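Pyruvate kinase (Cryptosporidium parvum, PDB 6P0Y) probably catalyses the last step of glycolysis, transferring the phosphoryl group of phosphoenolpyruvate to ADP to give pyruvate and ATP. Local coordinates at residues 428-433 with 504-509. Sequence-based numbering, arbitrary orientation.
Sequences IITITE and IAVHGV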
loop_
_atom_site.group_PDB
_atom_site.type_symbol
_atom_site.label_atom_id
_atom_site.label_comp_id
_atom_site.label_asym_id
_atom_site.label_seq_id
_atom_site.Cartn_x
_atom_site.Cartn_y
_atom_site.Cartn_z
ATOM N N ILE A 428 -1.459 -14.785 23.787
ATOM C CA ILE A 428 -2.225 -15.684 22.873
ATOM C C ILE A 428 -2.049 -17.113 23.390
ATOM O O ILE A 428 -0.914 -17.602 23.378
ATOM C CB ILE A 428 -1.772 -15.539 21.406
ATOM C CG1 ILE A 428 -1.913 -14.098 20.912
ATOM C CG2 ILE A 428 -2.525 -16.517 20.509
ATOM C CD1 ILE A 428 -1.273 -13.840 19.567
ATOM N N ILE A 429 -3.135 -17.736 23.845
ATOM C CA ILE A 429 -3.162 -19.130 24.372
ATOM C C ILE A 429 -3.744 -20.035 23.283
ATOM O O ILE A 429 -4.802 -19.679 22.737
ATOM C CB ILE A 429 -3.981 -19.195 25.676
ATOM C CG1 ILE A 429 -3.471 -18.192 26.712
ATOM C CG2 ILE A 429 -4.015 -20.610 26.229
ATOM C CD1 ILE A 429 -4.333 -18.096 27.949
ATOM N N THR A 430 -3.074 -21.152 22.987
ATOM C CA THR A 430 -3.548 -22.209 22.055
ATOM C C THR A 430 -3.516 -23.560 22.783
ATOM O O THR A 430 -2.439 -23.935 23.277
ATOM C CB THR A 430 -2.740 -22.206 20.748
ATOM O OG1 THR A 430 -3.229 -23.250 19.906
ATOM C CG2 THR A 430 -1.250 -22.394 20.943
ATOM N N ILE A 431 -4.663 -24.244 22.867
ATOM C CA ILE A 431 -4.774 -25.648 23.361
ATOM C C ILE A 431 -4.641 -26.569 22.147
ATOM O O ILE A 431 -5.470 -26.446 21.232
ATOM C CB ILE A 431 -6.093 -25.895 24.118
ATOM C CG1 ILE A 431 -6.358 -24.815 25.169
ATOM C CG2 ILE A 431 -6.102 -27.289 24.732
ATOM C CD1 ILE A 431 -7.712 -24.914 25.818
ATOM N N THR A 432 -3.638 -27.450 22.144
ATOM C CA THR A 432 -3.222 -28.241 20.956
ATOM C C THR A 432 -2.733 -29.627 21.388
ATOM O O THR A 432 -2.137 -29.733 22.480
ATOM C CB THR A 432 -2.155 -27.472 20.165
ATOM O OG1 THR A 432 -1.812 -28.213 18.994
ATOM C CG2 THR A 432 -0.904 -27.201 20.973
ATOM N N GLU A 433 -2.995 -30.642 20.558
ATOM C CA GLU A 433 -2.472 -32.029 20.699
ATOM C C GLU A 433 -1.237 -32.213 19.809
ATOM O O GLU A 433 -0.520 -33.205 20.018
ATOM C CB GLU A 433 -3.536 -33.054 20.301
ATOM C CG GLU A 433 -4.693 -33.153 21.283
ATOM C CD GLU A 433 -5.891 -33.956 20.797
ATOM O OE1 GLU A 433 -6.428 -34.761 21.589
ATOM O OE2 GLU A 433 -6.297 -33.769 19.632
ATOM N N ILE A 504 -6.065 -13.663 24.114
ATOM C CA ILE A 504 -6.740 -14.482 23.067
ATOM C C ILE A 504 -6.552 -15.951 23.449
ATOM O O ILE A 504 -5.402 -16.351 23.680
ATOM C CB ILE A 504 -6.184 -14.186 21.659
ATOM C CG1 ILE A 504 -6.124 -12.687 21.355
ATOM C CG2 ILE A 504 -6.982 -14.942 20.608
ATOM C CD1 ILE A 504 -7.457 -11.981 21.445
ATOM N N ALA A 505 -7.644 -16.710 23.540
ATOM C CA ALA A 505 -7.637 -18.180 23.712
ATOM C C ALA A 505 -8.113 -18.822 22.406
ATOM O O ALA A 505 -9.067 -18.305 21.804
ATOM C CB ALA A 505 -8.504 -18.577 24.878
ATOM N N VAL A 506 -7.453 -19.901 21.988
ATOM C CA VAL A 506 -7.707 -20.612 20.702
ATOM C C VAL A 506 -7.685 -22.115 20.985
ATOM O O VAL A 506 -6.695 -22.587 21.569
ATOM C CB VAL A 506 -6.661 -20.203 19.646
ATOM C CG1 VAL A 506 -6.400 -21.293 18.618
ATOM C CG2 VAL A 506 -7.044 -18.896 18.971
ATOM N N HIS A 507 -8.740 -22.833 20.601
ATOM C CA HIS A 507 -8.820 -24.310 20.740
ATOM C C HIS A 507 -9.887 -24.883 19.806
ATOM O O HIS A 507 -10.682 -24.100 19.253
ATOM C CB HIS A 507 -9.043 -24.702 22.208
ATOM C CG HIS A 507 -10.285 -24.163 22.835
ATOM N ND1 HIS A 507 -11.493 -24.826 22.772
ATOM C CD2 HIS A 507 -10.501 -23.059 23.577
ATOM C CE1 HIS A 507 -12.407 -24.146 23.433
ATOM N NE2 HIS A 507 -11.825 -23.057 23.938
ATOM N N GLY A 508 -9.867 -26.205 19.629
ATOM C CA GLY A 508 -10.940 -26.962 18.962
ATOM C C GLY A 508 -12.034 -27.336 19.945
ATOM O O GLY A 508 -11.754 -27.373 21.156
ATOM N N VAL A 509 -13.247 -27.563 19.441
ATOM C CA VAL A 509 -14.357 -28.255 20.159
ATOM C C VAL A 509 -14.657 -29.527 19.367
ATOM O O VAL A 509 -14.736 -29.436 18.127
ATOM C CB VAL A 509 -15.596 -27.352 20.295
ATOM C CG1 VAL A 509 -16.778 -28.073 20.941
ATOM C CG2 VAL A 509 -15.262 -26.066 21.041
#
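Ile504 and Val506 present their carbonyl oxygens to the amides of Ile429 and Ile431, and these bonds join two neighbouring strands running parallel, 14° apart. The bond from Ile429 N to Ile504 O is nearly straight and 2.7 Å long. Ile431 N reaches Val506 O at 2.9 Å. Between them Val506 N meets Ile429 O at 2.8 Å, but the bond is bent and weak. The same two oxygens each receive a CA-H...O contact as well, Ile504 O from Ile428 and Val506 O from Thr430.

Ile504, Val506, Ile428 and Thr430 put their side chains on one face of the sheet. There Ile428 CG1 lies beside Ile504 CB. With Thr430 OG1 anti to the backbone N (chi1 179°), the hydroxyl sits beside the carbonyl carbon, 3.9 Å from Val506 CG1. Branched at CB, all four suit an extended backbone, and helices 408-422 and 436-443 cover their apolar surface. On the other face Ile429 and the small Ala505 pack under helix 480-493.

Just beyond the last bridged pair, the side chains of Ile431 and His507 run alongside each other in the same direction, with Ile431 CB 3.7 Å from His507 CB. Beta-branched Ile431 gives His507 an apolar flank, its CD1 meeting the imidazole obliquely, and also touches Val483 of helix 480-493. The imidazole adds polar edges: ND1 bonds Gly508 O at 3.0 Å, the oxygen in the ring plane but ND1 above the carbonyl plane. This bond should restrain the ring's rotation, with a weak second contact from NE2 to Lys521. The pairing joins the first and fourth strands at the middle of a five-stranded sheet with helices on both faces, the alpha/beta fold of the pyruvate kinase C-terminal domain.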